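Local coordinates for Sodium/sialic acid symporter SiaT (Proteus mirabilis, PDB 5NV9), which uses the inward sodium gradient to take up the sialic acid N-acetylneuraminic acid across the cell inner membrane as a sodium-coupled symporter, at residues Y11-G16 against A329-A334; N349-C354 against K378-V383. All blocks are in the same frame, centred on the assembly; numbering follows the deposited sequence.

Contact 1. Residues Y11-G16 against A329-A334; sequences YAVLFG and AGLIIA
Val13 and Leu14 of the first transmembrane helix lie against Gly330, Leu331, Ile333 and Ala334, a close helix-helix packing near the periplasmic ends of two membrane helices of this LeuT-fold symporter. The short axes run in roughly the same direction, crossing at -34° with a closest approach of 7.7 Å. Small residues account for this spacing: the CA atoms of Val13 and Gly330 are 5.5 Å apart, and those of Leu14 and Ala334 only 5.2 Å.

Val13 can be followed outward. Its CB points at the partner helix and stands 4.0 Å from Gly330 C, over backbone that carries no side chain. From there CG1, anti to the backbone N (chi1 173°), continues across the Gly330-Leu331 peptide, reaching Leu331 N at 3.5 Å. The same methyl also comes alongside Leu331 CB. Val13 thus packs a methyl mainly on peptide, while Leu14 makes a separate apolar contact; no hydrogen bond crosses between the segments.

Nearby, Ile333 also touches Phe6, Tyr17 touches Ala334, and Asn10 OD1 takes a weak hydrogen bond from Gly330 N. Leu14 reaches Ala334, one turn beyond Gly330, with a single branch: CD1 meets Ala334 CA at 4.0 Å and, more loosely, Ile333 CG2 at 4.4 Å.

Contact 2. Residues N349-C354 against K378-V383; sequences NSISSC and KLVIIV
Ser352 faces Val380 and Ile381 where helix 328-361 crosses helix 370-398 near the cytoplasmic side of the membrane. The segment axes approach to 8.5 Å at 128°, a steeply inclined, broadly antiparallel crossing.

Between 349-354 and 378-383 the contact is entirely van der Waals. Ser352 is the small residue in its middle: its CB is 3.8 Å from Ile381 CG1, and its OG passes 3.7 Å from Val380 CB. Val380 turns CG1 over the serine backbone, 3.7 Å from Ser352 CA, and the same methyl makes a looser contact with Ile351 CG2 at 4.3 Å. Ile381 approaches Ser352 from a different direction, roughly at right angles to Val380, and its CD1 lies 4.2 Å from Asn349 CA. Two apolar side chains thus meet on one serine.

No hydrogen bond joins the two segments; the polar groups bond within 349-354 or outside both segments. With OG anti to the backbone N (chi1 -179°), the Ser352 hydroxyl hydrogen-bonds to Ala377 O, just before 378-383, and so links the two helices although its nearest atoms within 378-383 are carbon. Asn349 uses OD1 to accept from Gln259 NE2. Away from the crossing, within helix 328-361, Ser353 OG donates to Ser350 O.

One turn before Asn349 are Ser345 and Ser346, ligands of the second sodium ion, and the Asn349 side chain is about 7 Å from a bound sodium. Around the crossing, helix 35-40 contributes Tyr38 against Ile381 and Phe39 against Ser352, helix 155-203 places Trp171 on Ile381, and helix 118-151 packs His132 on Ile351.

From the N terminus, helix 8-29 supplies the first half of contact 1, and the chain makes a 312-residue, largely helical excursion before 329-334 closes it. The same helix 328-361 then runs on through the sodium ligands Ala339, Ser342, Ser343, Ser345 and Ser346 to 349-354, where contact 2 opens. A cytoplasmic connection returns the chain, and 378-383 on helix 370-398 closes this much shorter loop of 23 residues. The loops follow in series, neither nested nor crossed. With centres 29 Å apart, the two contacts lie toward opposite ends of helix 328-361, which carries most of the sodium ligands: the periplasmic part packs on helix 8-29, the cytoplasmic part on helix 370-398.

Contact 1. Residues Y11-G16 against A329-A334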
loop_
_atom_site.group_PDB
_atom_site.type_symbol
_atom_site.label_atom_id
_atom_site.label_comp_id
_atom_site.label_asym_id
_atom_site.label_seq_id
_atom_site.Cartn_x
_atom_site.Cartn_y
_atom_site.Cartn_z
ATOM N N TYR A 11 -21.676 16.977 -1.563
ATOM C CA TYR A 11 -21.686 16.407 -0.247
ATOM C C TYR A 11 -22.548 15.186 -0.090
ATOM O O TYR A 11 -22.159 14.254 0.619
ATOM C CB TYR A 11 -22.008 17.472 0.866
ATOM C CG TYR A 11 -20.754 18.127 1.413
ATOM C CD1 TYR A 11 -19.829 17.371 2.090
ATOM C CD2 TYR A 11 -20.481 19.473 1.230
ATOM C CE1 TYR A 11 -18.663 17.922 2.578
ATOM C CE2 TYR A 11 -19.306 20.042 1.714
ATOM C CZ TYR A 11 -18.406 19.249 2.393
ATOM O OH TYR A 11 -17.214 19.726 2.913
ATOM N N ALA A 12 -23.756 15.189 -0.661
ATOM C CA ALA A 12 -24.664 14.104 -0.424
ATOM C C ALA A 12 -24.123 12.835 -1.068
ATOM O O ALA A 12 -24.382 11.744 -0.581
ATOM C CB ALA A 12 -26.055 14.434 -0.962
ATOM N N VAL A 13 -23.408 12.979 -2.193
ATOM C CA VAL A 13 -22.765 11.840 -2.834
ATOM C C VAL A 13 -21.680 11.288 -1.921
ATOM O O VAL A 13 -21.609 10.073 -1.682
ATOM C CB VAL A 13 -22.131 12.226 -4.167
ATOM C CG1 VAL A 13 -21.336 11.062 -4.714
ATOM C CG2 VAL A 13 -23.200 12.636 -5.156
ATOM N N LEU A 14 -20.886 12.187 -1.362
ATOM C CA LEU A 14 -19.821 11.785 -0.449
ATOM C C LEU A 14 -20.386 11.038 0.778
ATOM O O LEU A 14 -19.868 9.970 1.144
ATOM C CB LEU A 14 -19.010 12.979 0.014
ATOM C CG LEU A 14 -17.962 12.630 1.098
ATOM C CD1 LEU A 14 -16.975 11.602 0.551
ATOM C CD2 LEU A 14 -17.251 13.905 1.551
ATOM N N PHE A 15 -21.452 11.570 1.368
ATOM C CA PHE A 15 -22.042 10.961 2.571
ATOM C C PHE A 15 -22.832 9.707 2.303
ATOM O O PHE A 15 -22.935 8.847 3.165
ATOM C CB PHE A 15 -22.853 11.976 3.357
ATOM C CG PHE A 15 -22.007 12.847 4.228
ATOM C CD1 PHE A 15 -21.318 13.913 3.706
ATOM C CD2 PHE A 15 -21.858 12.558 5.571
ATOM C CE1 PHE A 15 -20.527 14.711 4.510
ATOM C CE2 PHE A 15 -21.068 13.343 6.382
ATOM C CZ PHE A 15 -20.399 14.424 5.849
ATOM N N GLY A 16 -23.378 9.582 1.104
ATOM C CA GLY A 16 -23.900 8.302 0.655
ATOM C C GLY A 16 -22.823 7.217 0.582
ATOM O O GLY A 16 -23.039 6.064 1.018
ATOM N N ALA A 329 -18.386 15.567 -9.442
ATOM C CA ALA A 329 -17.353 16.036 -8.614
ATOM C C ALA A 329 -17.399 15.391 -7.208
ATOM O O ALA A 329 -16.364 14.983 -6.629
ATOM C CB ALA A 329 -17.376 17.562 -8.557
ATOM N N GLY A 330 -18.587 15.218 -6.685
ATOM C CA GLY A 330 -18.755 14.597 -5.388
ATOM C C GLY A 330 -18.400 13.113 -5.377
ATOM O O GLY A 330 -17.900 12.564 -4.339
ATOM N N LEU A 331 -18.642 12.468 -6.520
ATOM C CA LEU A 331 -18.262 11.087 -6.720
ATOM C C LEU A 331 -16.698 10.833 -6.853
ATOM O O LEU A 331 -16.182 9.807 -6.399
ATOM C CB LEU A 331 -19.013 10.537 -7.931
ATOM C CG LEU A 331 -18.726 9.100 -8.265
ATOM C CD1 LEU A 331 -19.364 8.187 -7.288
ATOM C CD2 LEU A 331 -19.233 8.732 -9.640
ATOM N N ILE A 332 -15.990 11.754 -7.507
ATOM C CA ILE A 332 -14.513 11.738 -7.583
ATOM C C ILE A 332 -13.876 11.966 -6.230
ATOM O O ILE A 332 -12.924 11.300 -5.885
ATOM C CB ILE A 332 -14.018 12.793 -8.566
ATOM C CG1 ILE A 332 -14.560 12.492 -9.984
ATOM C CG2 ILE A 332 -12.480 12.817 -8.620
ATOM C CD1 ILE A 332 -14.316 11.072 -10.456
ATOM N N ILE A 333 -14.407 12.882 -5.436
ATOM C CA ILE A 333 -14.018 12.996 -4.049
ATOM C C ILE A 333 -14.270 11.714 -3.258
ATOM O O ILE A 333 -13.412 11.325 -2.489
ATOM C CB ILE A 333 -14.653 14.184 -3.333
ATOM C CG1 ILE A 333 -14.207 15.531 -3.900
ATOM C CG2 ILE A 333 -14.353 14.178 -1.853
ATOM C CD1 ILE A 333 -12.970 15.573 -4.756
ATOM N N ALA A 334 -15.416 11.067 -3.438
ATOM C CA ALA A 334 -15.653 9.800 -2.780
ATOM C C ALA A 334 -14.606 8.772 -3.230
ATOM O O ALA A 334 -14.202 7.943 -2.413
ATOM C CB ALA A 334 -17.052 9.308 -3.048
#

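Contact 2. Residues N349-C354 against K378-V383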
loop_
_atom_site.group_PDB
_atom_site.type_symbol
_atom_site.label_atom_id
_atom_site.label_comp_id
_atom_site.label_asym_id
_atom_site.label_seq_id
_atom_site.Cartn_x
_atom_site.Cartn_y
_atom_site.Cartn_z
ATOM N N ASN A 349 -6.324 -3.613 10.134
ATOM C CA ASN A 349 -6.554 -5.026 10.339
ATOM C C ASN A 349 -5.263 -5.876 10.357
ATOM O O ASN A 349 -5.133 -6.788 11.183
ATOM C CB ASN A 349 -7.527 -5.579 9.330
ATOM C CG ASN A 349 -7.856 -7.042 9.593
ATOM O OD1 ASN A 349 -7.184 -7.898 9.063
ATOM N ND2 ASN A 349 -8.939 -7.325 10.318
ATOM N N SER A 350 -4.321 -5.573 9.466
ATOM C CA SER A 350 -3.060 -6.329 9.418
ATOM C C SER A 350 -2.242 -6.073 10.588
ATOM O O SER A 350 -1.526 -6.973 11.035
ATOM C CB SER A 350 -2.293 -6.037 8.153
ATOM O OG SER A 350 -3.056 -6.539 7.066
ATOM N N ILE A 351 -2.217 -4.817 11.037
ATOM C CA ILE A 351 -1.527 -4.461 12.298
ATOM C C ILE A 351 -2.057 -5.283 13.428
ATOM O O ILE A 351 -1.291 -5.928 14.173
ATOM C CB ILE A 351 -1.602 -3.001 12.642
ATOM C CG1 ILE A 351 -0.701 -2.203 11.736
ATOM C CG2 ILE A 351 -1.154 -2.757 14.093
ATOM C CD1 ILE A 351 -1.076 -0.725 11.629
ATOM N N SER A 352 -3.361 -5.305 13.577
ATOM C CA SER A 352 -3.989 -6.171 14.605
ATOM C C SER A 352 -3.768 -7.642 14.394
ATOM O O SER A 352 -3.612 -8.324 15.381
ATOM C CB SER A 352 -5.446 -5.902 14.751
ATOM O OG SER A 352 -6.018 -6.715 15.761
ATOM N N SER A 353 -3.710 -8.168 13.149
ATOM C CA SER A 353 -3.427 -9.576 12.977
ATOM C C SER A 353 -1.969 -9.960 13.486
ATOM O O SER A 353 -1.779 -11.009 14.114
ATOM C CB SER A 353 -3.600 -10.007 11.501
ATOM O OG SER A 353 -2.505 -9.515 10.688
ATOM N N CYS A 354 -0.982 -9.130 13.132
ATOM C CA CYS A 354 0.393 -9.275 13.600
ATOM C C CYS A 354 0.471 -9.168 15.107
ATOM O O CYS A 354 1.125 -9.995 15.773
ATOM C CB CYS A 354 1.269 -8.184 12.963
ATOM S SG CYS A 354 1.547 -8.460 11.195
ATOM N N LYS A 378 -9.993 -6.914 18.227
ATOM C CA LYS A 378 -10.763 -5.675 18.132
ATOM C C LYS A 378 -10.097 -4.461 18.742
ATOM O O LYS A 378 -10.080 -3.393 18.148
ATOM C CB LYS A 378 -12.143 -5.856 18.737
ATOM C CG LYS A 378 -13.059 -6.617 17.804
ATOM C CD LYS A 378 -14.397 -6.939 18.450
ATOM C CE LYS A 378 -15.308 -5.719 18.521
ATOM N NZ LYS A 378 -15.942 -5.392 17.196
ATOM N N LEU A 379 -9.569 -4.632 19.939
ATOM C CA LEU A 379 -8.919 -3.559 20.693
ATOM C C LEU A 379 -7.775 -2.911 19.932
ATOM O O LEU A 379 -7.649 -1.693 19.889
ATOM C CB LEU A 379 -8.367 -4.163 21.981
ATOM C CG LEU A 379 -7.736 -3.175 22.950
ATOM C CD1 LEU A 379 -8.685 -2.017 23.290
ATOM C CD2 LEU A 379 -7.275 -3.937 24.181
ATOM N N VAL A 380 -6.965 -3.729 19.264
ATOM C CA VAL A 380 -5.805 -3.190 18.598
ATOM C C VAL A 380 -6.170 -2.352 17.368
ATOM O O VAL A 380 -5.454 -1.432 17.000
ATOM C CB VAL A 380 -4.779 -4.285 18.276
ATOM C CG1 VAL A 380 -3.652 -3.734 17.422
ATOM C CG2 VAL A 380 -4.232 -4.849 19.554
ATOM N N ILE A 381 -7.288 -2.654 16.732
ATOM C CA ILE A 381 -7.805 -1.736 15.716
ATOM C C ILE A 381 -8.074 -0.311 16.281
ATOM O O ILE A 381 -7.642 0.675 15.732
ATOM C CB ILE A 381 -8.949 -2.379 14.919
ATOM C CG1 ILE A 381 -8.279 -3.425 13.982
ATOM C CG2 ILE A 381 -9.654 -1.307 14.083
ATOM C CD1 ILE A 381 -9.189 -4.471 13.548
ATOM N N ILE A 382 -8.680 -0.213 17.436
ATOM C CA ILE A 382 -8.859 1.084 18.052
ATOM C C ILE A 382 -7.570 1.771 18.461
ATOM O O ILE A 382 -7.410 2.946 18.243
ATOM C CB ILE A 382 -9.733 0.995 19.295
ATOM C CG1 ILE A 382 -11.009 0.259 18.968
ATOM C CG2 ILE A 382 -9.990 2.397 19.807
ATOM C CD1 ILE A 382 -11.633 0.637 17.651
ATOM N N VAL A 383 -6.667 1.055 19.089
ATOM C CA VAL A 383 -5.442 1.652 19.577
ATOM C C VAL A 383 -4.546 2.133 18.413
ATOM O O VAL A 383 -4.089 3.274 18.360
ATOM C CB VAL A 383 -4.674 0.673 20.486
ATOM C CG1 VAL A 383 -3.377 1.319 20.909
ATOM C CG2 VAL A 383 -5.514 0.286 21.693
#